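SusD superfamily protein (Bacteroides fragilis NCTC 9343, PDB 3NQP) probably binds sugars at the outer membrane for glycan uptake, as relatives of the SusD family do. Local coordinates at residues Asn394-Asn407 with Ala424-Ile438. Sequence-based numbering, arbitrary orientation.
Sequences NMEGDNAAVAKYIN and AYPETADFTTNELAI
In the TPR-like helical scaffold of the SusD family, N394 packs as a knob into the hole formed by F431, N434, E435 and I438. A chi1 of -160° swings the N394 amide off its helix toward segment 424-438: ND2 donates to the backbone F431 O (3.1 Å) and to E435 OE1 (2.9 Å), both nearly straight and in its amide plane. The same ND2 lies over the centre of the F431 ring, amide and ring 20° apart, while the selenium of selenomethionine M395 meets that ring at its edge, a Met-aromatic contact. N434 ND2 donates to N394 OD1 (3.3 Å) from above the carbonyl plane, and N434 OD1 accepts from Y425 OH (2.6 Å). One water joins N399 O, T428 N and N434 OD1. Farther along, the N407 amide grips the Y425 backbone twice: OD1 accepts from Y425 N (2.7 Å) and ND2 donates to Y425 O (3.1 Å), both in the carbonyl planes. I406 CD1 packs over a face of the Y425 ring and against A437 CB (3.7 Å). The helical parts 399-407 and 431-438 run nearly parallel, 22° apart, with loop 424-430 alongside; E435 OE2 forms a salt bridge with K216, and helix 228-241 meets M395 through L229.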
loop_
_atom_site.group_PDB
_atom_site.type_symbol
_atom_site.label_atom_id
_atom_site.label_comp_id
_atom_site.label_asym_id
_atom_site.label_seq_id
_atom_site.Cartn_x
_atom_site.Cartn_y
_atom_site.Cartn_z
ATOM N N ASN A 394 16.423 12.176 5.696
ATOM C CA ASN A 394 17.205 12.460 4.507
ATOM C C ASN A 394 16.933 13.900 4.014
ATOM O O ASN A 394 17.875 14.587 3.630
ATOM C CB ASN A 394 16.967 11.458 3.361
ATOM C CG ASN A 394 18.090 11.472 2.349
ATOM O OD1 ASN A 394 19.213 11.829 2.700
ATOM N ND2 ASN A 394 17.810 11.065 1.098
HETATM N N MSE A 395 15.683 14.363 4.088
HETATM C CA MSE A 395 15.359 15.731 3.663
HETATM C C MSE A 395 16.018 16.770 4.574
HETATM O O MSE A 395 16.489 17.808 4.102
HETATM C CB MSE A 395 13.848 16.002 3.626
HETATM C CG MSE A 395 13.092 15.324 2.511
HETATM SE SE MSE A 395 13.610 15.844 0.769
HETATM C CE MSE A 395 12.887 17.653 0.705
ATOM N N GLU A 396 16.054 16.494 5.878
ATOM C CA GLU A 396 16.673 17.391 6.869
ATOM C C GLU A 396 18.175 17.463 6.748
ATOM O O GLU A 396 18.768 18.487 7.069
ATOM C CB GLU A 396 16.402 16.920 8.293
ATOM C CG GLU A 396 14.978 17.029 8.764
ATOM C CD GLU A 396 14.696 16.262 10.084
ATOM O OE1 GLU A 396 15.355 15.268 10.433
ATOM O OE2 GLU A 396 13.747 16.631 10.770
ATOM N N GLY A 397 18.782 16.355 6.353
ATOM C CA GLY A 397 20.219 16.179 6.445
ATOM C C GLY A 397 20.699 15.363 7.651
ATOM O O GLY A 397 21.894 15.396 7.980
ATOM N N ASP A 398 19.781 14.659 8.318
ATOM C CA ASP A 398 20.074 13.889 9.535
ATOM C C ASP A 398 20.487 12.499 9.086
ATOM O O ASP A 398 19.741 11.497 9.177
ATOM C CB ASP A 398 18.868 13.846 10.462
ATOM C CG ASP A 398 19.197 13.319 11.870
ATOM O OD1 ASP A 398 20.226 12.686 12.028
ATOM O OD2 ASP A 398 18.378 13.511 12.772
ATOM N N ASN A 399 21.696 12.456 8.580
ATOM C CA ASN A 399 22.241 11.234 8.019
ATOM C C ASN A 399 22.342 10.109 9.024
ATOM O O ASN A 399 22.144 8.938 8.669
ATOM C CB ASN A 399 23.552 11.549 7.319
ATOM C CG ASN A 399 23.343 12.616 6.237
ATOM O OD1 ASN A 399 22.400 12.502 5.461
ATOM N ND2 ASN A 399 24.129 13.698 6.266
ATOM N N ALA A 400 22.633 10.448 10.271
ATOM C CA ALA A 400 22.717 9.440 11.341
ATOM C C ALA A 400 21.331 8.816 11.553
ATOM O O ALA A 400 21.224 7.604 11.689
ATOM C CB ALA A 400 23.234 10.051 12.647
ATOM N N ALA A 401 20.269 9.614 11.490
ATOM C CA ALA A 401 18.899 9.091 11.689
ATOM C C ALA A 401 18.440 8.232 10.487
ATOM O O ALA A 401 17.753 7.221 10.674
ATOM C CB ALA A 401 17.843 10.237 11.983
ATOM N N VAL A 402 18.846 8.599 9.268
ATOM C CA VAL A 402 18.565 7.756 8.081
ATOM C C VAL A 402 19.054 6.336 8.335
ATOM O O VAL A 402 18.298 5.349 8.212
ATOM C CB VAL A 402 19.213 8.286 6.806
ATOM C CG1 VAL A 402 19.059 7.223 5.685
ATOM C CG2 VAL A 402 18.578 9.642 6.392
ATOM N N ALA A 403 20.320 6.246 8.712
ATOM C CA ALA A 403 20.983 4.975 8.968
ATOM C C ALA A 403 20.340 4.227 10.119
ATOM O O ALA A 403 20.208 3.022 10.059
ATOM C CB ALA A 403 22.476 5.211 9.269
ATOM N N LYS A 404 19.990 4.941 11.182
ATOM C CA LYS A 404 19.349 4.338 12.345
ATOM C C LYS A 404 18.089 3.606 11.944
ATOM O O LYS A 404 17.859 2.478 12.347
ATOM C CB LYS A 404 19.030 5.394 13.413
ATOM C CG LYS A 404 18.272 4.918 14.673
ATOM C CD LYS A 404 17.960 6.086 15.617
ATOM C CE LYS A 404 16.828 6.991 15.063
ATOM N NZ LYS A 404 16.632 8.231 15.869
ATOM N N TYR A 405 17.220 4.284 11.226
ATOM C CA TYR A 405 15.918 3.686 10.901
ATOM C C TYR A 405 16.046 2.527 9.892
ATOM O O TYR A 405 15.359 1.520 10.015
ATOM C CB TYR A 405 15.004 4.760 10.353
ATOM C CG TYR A 405 14.455 5.657 11.433
ATOM C CD1 TYR A 405 13.688 5.134 12.459
ATOM C CD2 TYR A 405 14.665 7.022 11.418
ATOM C CE1 TYR A 405 13.127 5.968 13.449
ATOM C CE2 TYR A 405 14.109 7.853 12.412
ATOM C CZ TYR A 405 13.345 7.311 13.419
ATOM O OH TYR A 405 12.808 8.130 14.407
ATOM N N ILE A 406 16.912 2.673 8.887
ATOM C CA ILE A 406 17.193 1.559 7.968
ATOM C C ILE A 406 17.713 0.340 8.717
ATOM O O ILE A 406 17.281 -0.776 8.466
ATOM C CB ILE A 406 18.205 1.933 6.868
ATOM C CG1 ILE A 406 17.584 2.936 5.888
ATOM C CG2 ILE A 406 18.684 0.667 6.097
ATOM C CD1 ILE A 406 18.648 3.592 4.923
ATOM N N ASN A 407 18.639 0.549 9.630
ATOM C CA ASN A 407 19.214 -0.567 10.370
ATOM C C ASN A 407 18.267 -1.213 11.382
ATOM O O ASN A 407 18.388 -2.411 11.655
ATOM C CB ASN A 407 20.536 -0.167 11.017
ATOM C CG ASN A 407 21.657 0.006 9.991
ATOM O OD1 ASN A 407 21.778 -0.791 9.046
ATOM N ND2 ASN A 407 22.492 1.047 10.178
ATOM N N ALA A 424 24.852 -4.048 7.680
ATOM C CA ALA A 424 24.443 -2.758 8.253
ATOM C C ALA A 424 24.658 -1.661 7.217
ATOM O O ALA A 424 25.605 -1.722 6.461
ATOM C CB ALA A 424 25.234 -2.439 9.518
ATOM N N TYR A 425 23.771 -0.676 7.184
ATOM C CA TYR A 425 23.940 0.495 6.321
ATOM C C TYR A 425 24.869 1.533 6.974
ATOM O O TYR A 425 24.574 2.027 8.067
ATOM C CB TYR A 425 22.565 1.117 6.047
ATOM C CG TYR A 425 22.614 2.310 5.100
ATOM C CD1 TYR A 425 22.839 2.139 3.721
ATOM C CD2 TYR A 425 22.436 3.597 5.585
ATOM C CE1 TYR A 425 22.897 3.247 2.863
ATOM C CE2 TYR A 425 22.499 4.698 4.749
ATOM C CZ TYR A 425 22.742 4.527 3.399
ATOM O OH TYR A 425 22.787 5.643 2.583
ATOM N N PRO A 426 25.985 1.885 6.316
ATOM C CA PRO A 426 26.861 2.864 6.963
ATOM C C PRO A 426 26.335 4.236 6.638
ATOM O O PRO A 426 25.813 4.442 5.534
ATOM C CB PRO A 426 28.232 2.621 6.296
ATOM C CG PRO A 426 27.907 2.072 4.901
ATOM C CD PRO A 426 26.519 1.431 5.003
ATOM N N GLU A 427 26.449 5.166 7.579
ATOM C CA GLU A 427 25.886 6.477 7.363
ATOM C C GLU A 427 26.649 7.204 6.263
ATOM O O GLU A 427 27.831 6.925 6.023
ATOM C CB GLU A 427 25.838 7.274 8.682
ATOM C CG GLU A 427 27.016 8.165 9.031
ATOM C CD GLU A 427 26.689 9.066 10.237
ATOM O OE1 GLU A 427 26.523 8.491 11.308
ATOM O OE2 GLU A 427 26.575 10.316 10.103
ATOM N N THR A 428 25.972 8.124 5.581
ATOM C CA THR A 428 26.606 8.865 4.499
ATOM C C THR A 428 25.924 10.185 4.311
ATOM O O THR A 428 24.717 10.317 4.562
ATOM C CB THR A 428 26.609 8.118 3.158
ATOM O OG1 THR A 428 27.226 8.967 2.170
ATOM C CG2 THR A 428 25.170 7.722 2.710
ATOM N N ALA A 429 26.702 11.160 3.836
ATOM C CA ALA A 429 26.186 12.479 3.498
ATOM C C ALA A 429 25.538 12.563 2.099
ATOM O O ALA A 429 24.898 13.560 1.744
ATOM C CB ALA A 429 27.324 13.534 3.615
ATOM N N ASP A 430 25.688 11.508 1.320
ATOM C CA ASP A 430 25.182 11.481 -0.013
ATOM C C ASP A 430 23.677 11.245 -0.008
ATOM O O ASP A 430 23.180 10.112 0.289
ATOM C CB ASP A 430 25.881 10.377 -0.801
ATOM C CG ASP A 430 25.550 10.439 -2.283
ATOM O OD1 ASP A 430 24.755 9.616 -2.763
ATOM O OD2 ASP A 430 26.054 11.336 -2.941
ATOM N N PHE A 431 22.949 12.305 -0.375
ATOM C CA PHE A 431 21.499 12.263 -0.411
ATOM C C PHE A 431 21.002 11.111 -1.273
ATOM O O PHE A 431 20.082 10.387 -0.887
ATOM C CB PHE A 431 20.913 13.575 -0.939
ATOM C CG PHE A 431 19.408 13.600 -0.944
ATOM C CD1 PHE A 431 18.688 13.017 -1.995
ATOM C CD2 PHE A 431 18.708 14.211 0.086
ATOM C CE1 PHE A 431 17.292 13.004 -2.000
ATOM C CE2 PHE A 431 17.288 14.207 0.080
ATOM C CZ PHE A 431 16.593 13.602 -0.982
ATOM N N THR A 432 21.617 10.921 -2.432
ATOM C CA THR A 432 21.147 9.920 -3.385
ATOM C C THR A 432 21.293 8.526 -2.780
ATOM O O THR A 432 20.412 7.667 -2.895
ATOM C CB THR A 432 21.919 9.988 -4.716
ATOM O OG1 THR A 432 21.735 11.285 -5.327
ATOM C CG2 THR A 432 21.401 8.922 -5.706
ATOM N N THR A 433 22.432 8.279 -2.151
ATOM C CA THR A 433 22.690 6.913 -1.627
ATOM C C THR A 433 21.636 6.618 -0.553
ATOM O O THR A 433 21.086 5.527 -0.506
ATOM C CB THR A 433 24.096 6.816 -1.062
ATOM O OG1 THR A 433 25.007 7.187 -2.084
ATOM C CG2 THR A 433 24.461 5.352 -0.540
ATOM N N ASN A 434 21.369 7.598 0.316
ATOM C CA ASN A 434 20.365 7.490 1.349
ATOM C C ASN A 434 18.962 7.276 0.780
ATOM O O ASN A 434 18.243 6.385 1.230
ATOM C CB ASN A 434 20.314 8.740 2.221
ATOM C CG ASN A 434 21.480 8.845 3.215
ATOM O OD1 ASN A 434 22.024 7.839 3.709
ATOM N ND2 ASN A 434 21.861 10.077 3.505
ATOM N N GLU A 435 18.533 8.117 -0.163
ATOM C CA GLU A 435 17.176 7.970 -0.755
ATOM C C GLU A 435 17.004 6.585 -1.374
ATOM O O GLU A 435 15.990 5.913 -1.165
ATOM C CB GLU A 435 16.925 9.052 -1.811
ATOM C CG GLU A 435 15.489 9.257 -2.123
ATOM C CD GLU A 435 14.809 10.255 -1.190
ATOM O OE1 GLU A 435 15.254 10.435 -0.032
ATOM O OE2 GLU A 435 13.819 10.871 -1.618
ATOM N N LEU A 436 17.998 6.124 -2.135
ATOM C CA LEU A 436 17.923 4.799 -2.751
ATOM C C LEU A 436 17.947 3.662 -1.737
ATOM O O LEU A 436 17.281 2.646 -1.929
ATOM C CB LEU A 436 18.982 4.619 -3.827
ATOM C CG LEU A 436 18.919 5.582 -5.031
ATOM C CD1 LEU A 436 20.171 5.469 -5.912
ATOM C CD2 LEU A 436 17.588 5.417 -5.889
ATOM N N ALA A 437 18.723 3.823 -0.682
ATOM C CA ALA A 437 18.763 2.856 0.409
ATOM C C ALA A 437 17.381 2.728 1.080
ATOM O O ALA A 437 16.977 1.620 1.457
ATOM C CB ALA A 437 19.871 3.227 1.438
ATOM N N ILE A 438 16.655 3.834 1.196
ATOM C CA ILE A 438 15.338 3.855 1.855
ATOM C C ILE A 438 14.354 3.185 0.894
ATOM O O ILE A 438 13.611 2.288 1.290
ATOM C CB ILE A 438 14.870 5.280 2.235
ATOM C CG1 ILE A 438 15.725 5.880 3.374
ATOM C CG2 ILE A 438 13.357 5.289 2.652
ATOM C CD1 ILE A 438 15.557 7.476 3.466
HETATM O O HOH W 1 23.171 7.854 6.186
#